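Local coordinates for 3-carboxy-cis,cis-muconate cycloisomerase (Acinetobacter calcoaceticus, PDB 1Q5N), which is a largely helical enzyme of the fumarase/aspartase superfamily that assembles from four subunits, at residues H231-G245 with M306-R319. Numbering follows the deposited sequence.
Sequences HGERDRIVEIASVLG and MSSIYQSMVQEHER
Val238 faces Ile309 where helices 235-245 and 306-311 run nearly antiparallel (165°), their axes 9.7 Å apart at closest approach. The two branches of Val238 split the work. CG1, anti to the backbone N (chi1 -179°), sits over one face of the Tyr310 ring, 3.6 Å from its centroid, in a CH-pi contact. CG2 turns to Met313 and lies 3.6 Å from SD. Beyond SD, the bent Met313 chain brings CE to 3.5 Å from Asp235 N, at the start of the helix. Ile309 CD1 touches both Ile237 CG2 and Val238 CG2, while Ile309 CG2 meets Ala241 CB at 3.8 Å. Met306 also curls back, and its CE touches the same Ala241 CB. Both helices belong to the long helical bundle of the lyase superfamily. The second subunit closes over this packing: its Arg179 and Arg183 form salt bridges with Asp235. Past the helices the contact turns polar. The Gln315 and Arg234 side chains cross at about a right angle, with Gln315 NE2 3.5 Å from Arg234 CG. A nearly straight bond (162°) from Gln315 NE2 to Ser312 O fixes that amide, and Arg234 itself pairs with Asp115 and Glu327. One water ties Gly232 O and Arg234 N to Met313 O. Another joins His231 ND1 to Glu318 O. Arg319 NH2 lies over a face of the His231 ring, whose NE2 is hydrogen-bonded to Asp112 OD1.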
loop_
_atom_site.group_PDB
_atom_site.type_symbol
_atom_site.label_atom_id
_atom_site.label_comp_id
_atom_site.label_asym_id
_atom_site.label_seq_id
_atom_site.Cartn_x
_atom_site.Cartn_y
_atom_site.Cartn_z
ATOM N N HIS A 231 3.646 22.471 -10.891
ATOM C CA HIS A 231 2.583 22.407 -9.903
ATOM C C HIS A 231 1.870 21.057 -10.005
ATOM O O HIS A 231 1.501 20.457 -9.004
ATOM C CB HIS A 231 1.583 23.527 -10.178
ATOM C CG HIS A 231 2.074 24.883 -9.757
ATOM N ND1 HIS A 231 1.607 26.057 -10.308
ATOM C CD2 HIS A 231 3.016 25.244 -8.850
ATOM C CE1 HIS A 231 2.245 27.078 -9.771
ATOM N NE2 HIS A 231 3.108 26.612 -8.882
ATOM N N GLY A 232 1.686 20.585 -11.227
ATOM C CA GLY A 232 0.981 19.334 -11.440
ATOM C C GLY A 232 1.817 18.111 -11.732
ATOM O O GLY A 232 1.272 17.024 -11.656
ATOM N N GLU A 233 3.115 18.269 -12.046
ATOM C CA GLU A 233 3.987 17.132 -12.383
ATOM C C GLU A 233 4.835 16.881 -11.120
ATOM O O GLU A 233 5.711 17.685 -10.754
ATOM C CB GLU A 233 4.840 17.491 -13.618
ATOM C CG GLU A 233 4.016 17.645 -14.949
ATOM C CD GLU A 233 2.974 18.795 -14.883
ATOM O OE1 GLU A 233 3.360 19.942 -14.545
ATOM O OE2 GLU A 233 1.767 18.550 -15.149
ATOM N N ARG A 234 4.613 15.754 -10.465
ATOM C CA ARG A 234 5.268 15.575 -9.172
ATOM C C ARG A 234 6.366 14.545 -9.025
ATOM O O ARG A 234 6.695 14.147 -7.899
ATOM C CB ARG A 234 4.171 15.297 -8.100
ATOM C CG ARG A 234 2.896 16.124 -8.259
ATOM C CD ARG A 234 3.157 17.622 -8.018
ATOM N NE ARG A 234 3.432 17.922 -6.600
ATOM C CZ ARG A 234 3.927 19.088 -6.166
ATOM N NH1 ARG A 234 4.218 20.071 -7.028
ATOM N NH2 ARG A 234 4.115 19.297 -4.876
ATOM N N ASP A 235 6.915 14.097 -10.142
ATOM C CA ASP A 235 7.977 13.106 -10.115
ATOM C C ASP A 235 9.138 13.510 -9.189
ATOM O O ASP A 235 9.719 12.657 -8.550
ATOM C CB ASP A 235 8.486 12.880 -11.540
ATOM C CG ASP A 235 8.926 14.175 -12.182
ATOM O OD1 ASP A 235 8.048 15.051 -12.477
ATOM O OD2 ASP A 235 10.150 14.324 -12.342
ATOM N N ARG A 236 9.461 14.791 -9.059
ATOM C CA ARG A 236 10.573 15.149 -8.175
ATOM C C ARG A 236 10.340 14.809 -6.673
ATOM O O ARG A 236 11.291 14.424 -5.949
ATOM C CB ARG A 236 10.920 16.638 -8.312
ATOM C CG ARG A 236 11.649 16.978 -9.587
ATOM C CD ARG A 236 11.635 18.514 -9.808
ATOM N NE ARG A 236 12.240 18.910 -11.087
ATOM C CZ ARG A 236 11.565 19.258 -12.182
ATOM N NH1 ARG A 236 10.232 19.274 -12.187
ATOM N NH2 ARG A 236 12.234 19.591 -13.274
ATOM N N ILE A 237 9.090 14.946 -6.224
ATOM C CA ILE A 237 8.722 14.653 -4.852
ATOM C C ILE A 237 8.804 13.123 -4.618
ATOM O O ILE A 237 9.392 12.645 -3.615
ATOM C CB ILE A 237 7.263 15.119 -4.556
ATOM C CG1 ILE A 237 7.146 16.654 -4.709
ATOM C CG2 ILE A 237 6.830 14.690 -3.153
ATOM C CD1 ILE A 237 8.090 17.455 -3.839
ATOM N N VAL A 238 8.216 12.373 -5.549
ATOM C CA VAL A 238 8.172 10.940 -5.451
ATOM C C VAL A 238 9.573 10.392 -5.469
ATOM O O VAL A 238 9.908 9.473 -4.699
ATOM C CB VAL A 238 7.356 10.353 -6.621
ATOM C CG1 VAL A 238 7.282 8.823 -6.527
ATOM C CG2 VAL A 238 5.959 10.938 -6.573
ATOM N N GLU A 239 10.412 10.985 -6.324
ATOM C CA GLU A 239 11.771 10.505 -6.478
ATOM C C GLU A 239 12.543 10.588 -5.174
ATOM O O GLU A 239 13.262 9.636 -4.808
ATOM C CB GLU A 239 12.473 11.253 -7.608
ATOM C CG GLU A 239 13.911 10.797 -7.853
ATOM C CD GLU A 239 14.504 11.306 -9.158
ATOM O OE1 GLU A 239 14.184 12.417 -9.613
ATOM O OE2 GLU A 239 15.309 10.589 -9.733
ATOM N N ILE A 240 12.373 11.704 -4.459
ATOM C CA ILE A 240 13.040 11.863 -3.170
ATOM C C ILE A 240 12.508 10.772 -2.197
ATOM O O ILE A 240 13.300 10.111 -1.515
ATOM C CB ILE A 240 12.775 13.267 -2.587
ATOM C CG1 ILE A 240 13.533 14.321 -3.403
ATOM C CG2 ILE A 240 13.283 13.372 -1.117
ATOM C CD1 ILE A 240 13.044 15.761 -3.061
ATOM N N ALA A 241 11.185 10.580 -2.143
ATOM C CA ALA A 241 10.594 9.550 -1.255
ATOM C C ALA A 241 11.111 8.157 -1.638
ATOM O O ALA A 241 11.425 7.366 -0.766
ATOM C CB ALA A 241 9.006 9.553 -1.306
ATOM N N SER A 242 11.213 7.874 -2.934
ATOM C CA SER A 242 11.659 6.547 -3.364
ATOM C C SER A 242 13.071 6.169 -2.868
ATOM O O SER A 242 13.344 5.016 -2.558
ATOM C CB SER A 242 11.592 6.402 -4.910
ATOM O OG SER A 242 12.589 7.180 -5.538
ATOM N N VAL A 243 13.957 7.147 -2.785
ATOM C CA VAL A 243 15.316 6.903 -2.325
ATOM C C VAL A 243 15.320 6.697 -0.786
ATOM O O VAL A 243 16.012 5.824 -0.271
ATOM C CB VAL A 243 16.203 8.084 -2.798
ATOM C CG1 VAL A 243 17.588 8.055 -2.112
ATOM C CG2 VAL A 243 16.391 7.965 -4.317
ATOM N N LEU A 244 14.510 7.477 -0.065
ATOM C CA LEU A 244 14.405 7.330 1.376
ATOM C C LEU A 244 13.815 5.935 1.628
ATOM O O LEU A 244 14.231 5.252 2.547
ATOM C CB LEU A 244 13.503 8.419 1.975
ATOM C CG LEU A 244 14.107 9.825 1.747
ATOM C CD1 LEU A 244 13.057 10.864 2.224
ATOM C CD2 LEU A 244 15.506 9.989 2.455
ATOM N N GLY A 245 12.859 5.522 0.798
ATOM C CA GLY A 245 12.264 4.215 0.941
ATOM C C GLY A 245 13.303 3.090 0.817
ATOM O O GLY A 245 13.248 2.124 1.581
ATOM N N MET A 306 4.756 4.808 0.775
ATOM C CA MET A 306 5.169 4.854 -0.620
ATOM C C MET A 306 3.924 4.716 -1.513
ATOM O O MET A 306 3.840 5.388 -2.557
ATOM C CB MET A 306 6.131 3.704 -0.986
ATOM C CG MET A 306 7.597 3.882 -0.604
ATOM S SD MET A 306 8.324 5.398 -1.294
ATOM C CE MET A 306 8.590 6.099 0.137
ATOM N N SER A 307 2.992 3.833 -1.122
ATOM C CA SER A 307 1.776 3.645 -1.902
ATOM C C SER A 307 1.087 5.018 -2.033
ATOM O O SER A 307 0.697 5.448 -3.114
ATOM C CB SER A 307 0.858 2.632 -1.214
ATOM O OG SER A 307 -0.509 2.949 -1.404
ATOM N N SER A 308 1.003 5.729 -0.923
ATOM C CA SER A 308 0.394 7.030 -0.910
ATOM C C SER A 308 1.059 8.134 -1.804
ATOM O O SER A 308 0.366 8.857 -2.559
ATOM C CB SER A 308 0.336 7.526 0.530
ATOM O OG SER A 308 -0.241 8.798 0.554
ATOM N N ILE A 309 2.385 8.240 -1.713
ATOM C CA ILE A 309 3.132 9.234 -2.418
ATOM C C ILE A 309 3.008 8.934 -3.928
ATOM O O ILE A 309 2.847 9.874 -4.724
ATOM C CB ILE A 309 4.585 9.284 -1.803
ATOM C CG1 ILE A 309 5.008 10.733 -1.592
ATOM C CG2 ILE A 309 5.551 8.604 -2.628
ATOM C CD1 ILE A 309 4.822 11.512 -2.792
ATOM N N TYR A 310 3.033 7.650 -4.324
ATOM C CA TYR A 310 2.827 7.288 -5.725
ATOM C C TYR A 310 1.392 7.584 -6.214
ATOM O O TYR A 310 1.236 8.036 -7.346
ATOM C CB TYR A 310 3.156 5.819 -5.964
ATOM C CG TYR A 310 4.635 5.599 -6.265
ATOM C CD1 TYR A 310 5.153 5.799 -7.560
ATOM C CD2 TYR A 310 5.535 5.252 -5.230
ATOM C CE1 TYR A 310 6.514 5.667 -7.814
ATOM C CE2 TYR A 310 6.902 5.124 -5.480
ATOM C CZ TYR A 310 7.382 5.325 -6.755
ATOM O OH TYR A 310 8.718 5.173 -6.960
ATOM N N GLN A 311 0.350 7.324 -5.404
ATOM C CA GLN A 311 -1.009 7.683 -5.840
ATOM C C GLN A 311 -1.060 9.231 -6.031
ATOM O O GLN A 311 -1.760 9.715 -6.892
ATOM C CB GLN A 311 -2.094 7.402 -4.799
ATOM C CG GLN A 311 -2.493 6.014 -4.469
ATOM C CD GLN A 311 -3.489 6.063 -3.269
ATOM O OE1 GLN A 311 -4.577 6.644 -3.414
ATOM N NE2 GLN A 311 -3.100 5.495 -2.093
ATOM N N SER A 312 -0.339 9.998 -5.213
ATOM C CA SER A 312 -0.351 11.435 -5.345
ATOM C C SER A 312 0.131 12.017 -6.683
ATOM O O SER A 312 0.012 13.221 -6.909
ATOM C CB SER A 312 0.425 12.093 -4.199
ATOM O OG SER A 312 -0.420 12.226 -3.070
ATOM N N MET A 313 0.683 11.179 -7.556
ATOM C CA MET A 313 1.111 11.648 -8.888
ATOM C C MET A 313 -0.081 11.971 -9.759
ATOM O O MET A 313 0.037 12.779 -10.682
ATOM C CB MET A 313 1.943 10.570 -9.604
ATOM C CG MET A 313 3.211 10.320 -8.812
ATOM S SD MET A 313 4.599 10.036 -9.776
ATOM C CE MET A 313 4.657 11.511 -10.788
ATOM N N VAL A 314 -1.221 11.327 -9.499
ATOM C CA VAL A 314 -2.380 11.580 -10.357
ATOM C C VAL A 314 -3.048 12.884 -9.885
ATOM O O VAL A 314 -3.838 12.873 -8.947
ATOM C CB VAL A 314 -3.349 10.356 -10.336
ATOM C CG1 VAL A 314 -4.520 10.621 -11.312
ATOM C CG2 VAL A 314 -2.582 9.071 -10.767
ATOM N N GLN A 315 -2.716 13.992 -10.554
ATOM C CA GLN A 315 -3.183 15.316 -10.145
ATOM C C GLN A 315 -3.975 15.981 -11.262
ATOM O O GLN A 315 -3.562 15.936 -12.425
ATOM C CB GLN A 315 -1.978 16.213 -9.793
ATOM C CG GLN A 315 -0.952 15.618 -8.835
ATOM C CD GLN A 315 -0.634 16.553 -7.653
ATOM O OE1 GLN A 315 -0.812 17.759 -7.766
ATOM N NE2 GLN A 315 -0.154 15.986 -6.517
ATOM N N GLU A 316 -5.093 16.608 -10.921
ATOM C CA GLU A 316 -5.909 17.292 -11.935
ATOM C C GLU A 316 -5.325 18.602 -12.492
ATOM O O GLU A 316 -4.977 19.520 -11.748
ATOM C CB GLU A 316 -7.320 17.641 -11.423
ATOM C CG GLU A 316 -8.205 16.451 -11.073
ATOM C CD GLU A 316 -7.805 15.820 -9.732
ATOM O OE1 GLU A 316 -7.017 16.433 -8.958
ATOM O OE2 GLU A 316 -8.283 14.702 -9.467
ATOM N N HIS A 317 -5.232 18.658 -13.811
ATOM C CA HIS A 317 -4.837 19.870 -14.507
ATOM C C HIS A 317 -3.748 20.713 -13.891
ATOM O O HIS A 317 -2.647 20.234 -13.735
ATOM C CB HIS A 317 -6.076 20.755 -14.740
ATOM C CG HIS A 317 -7.084 20.146 -15.667
ATOM N ND1 HIS A 317 -6.754 19.714 -16.944
ATOM C CD2 HIS A 317 -8.424 19.929 -15.529
ATOM C CE1 HIS A 317 -7.851 19.256 -17.550
ATOM N NE2 HIS A 317 -8.873 19.376 -16.716
ATOM N N GLU A 318 -4.077 21.953 -13.518
ATOM C CA GLU A 318 -3.095 22.868 -12.995
ATOM C C GLU A 318 -2.976 22.933 -11.478
ATOM O O GLU A 318 -2.136 23.653 -10.960
ATOM C CB GLU A 318 -3.342 24.289 -13.570
ATOM C CG GLU A 318 -2.975 24.442 -15.068
ATOM C CD GLU A 318 -3.750 23.460 -16.000
ATOM O OE1 GLU A 318 -5.005 23.590 -16.107
ATOM O OE2 GLU A 318 -3.094 22.560 -16.612
ATOM N N ARG A 319 -3.833 22.224 -10.759
ATOM C CA ARG A 319 -3.728 22.187 -9.299
ATOM C C ARG A 319 -4.767 21.157 -8.899
ATOM O O ARG A 319 -5.964 21.295 -9.228
ATOM C CB ARG A 319 -3.986 23.541 -8.643
ATOM C CG ARG A 319 -3.827 23.478 -7.100
ATOM C CD ARG A 319 -3.367 24.844 -6.511
ATOM N NE ARG A 319 -2.175 25.257 -7.259
ATOM C CZ ARG A 319 -2.099 26.302 -8.102
ATOM N NH1 ARG A 319 -3.135 27.119 -8.322
ATOM N NH2 ARG A 319 -0.996 26.463 -8.817
HETATM O O HOH W 1 -0.287 25.515 -12.299
HETATM O O HOH W 2 -1.449 20.515 -7.616
HETATM O O HOH W 3 2.235 14.325 -11.379
#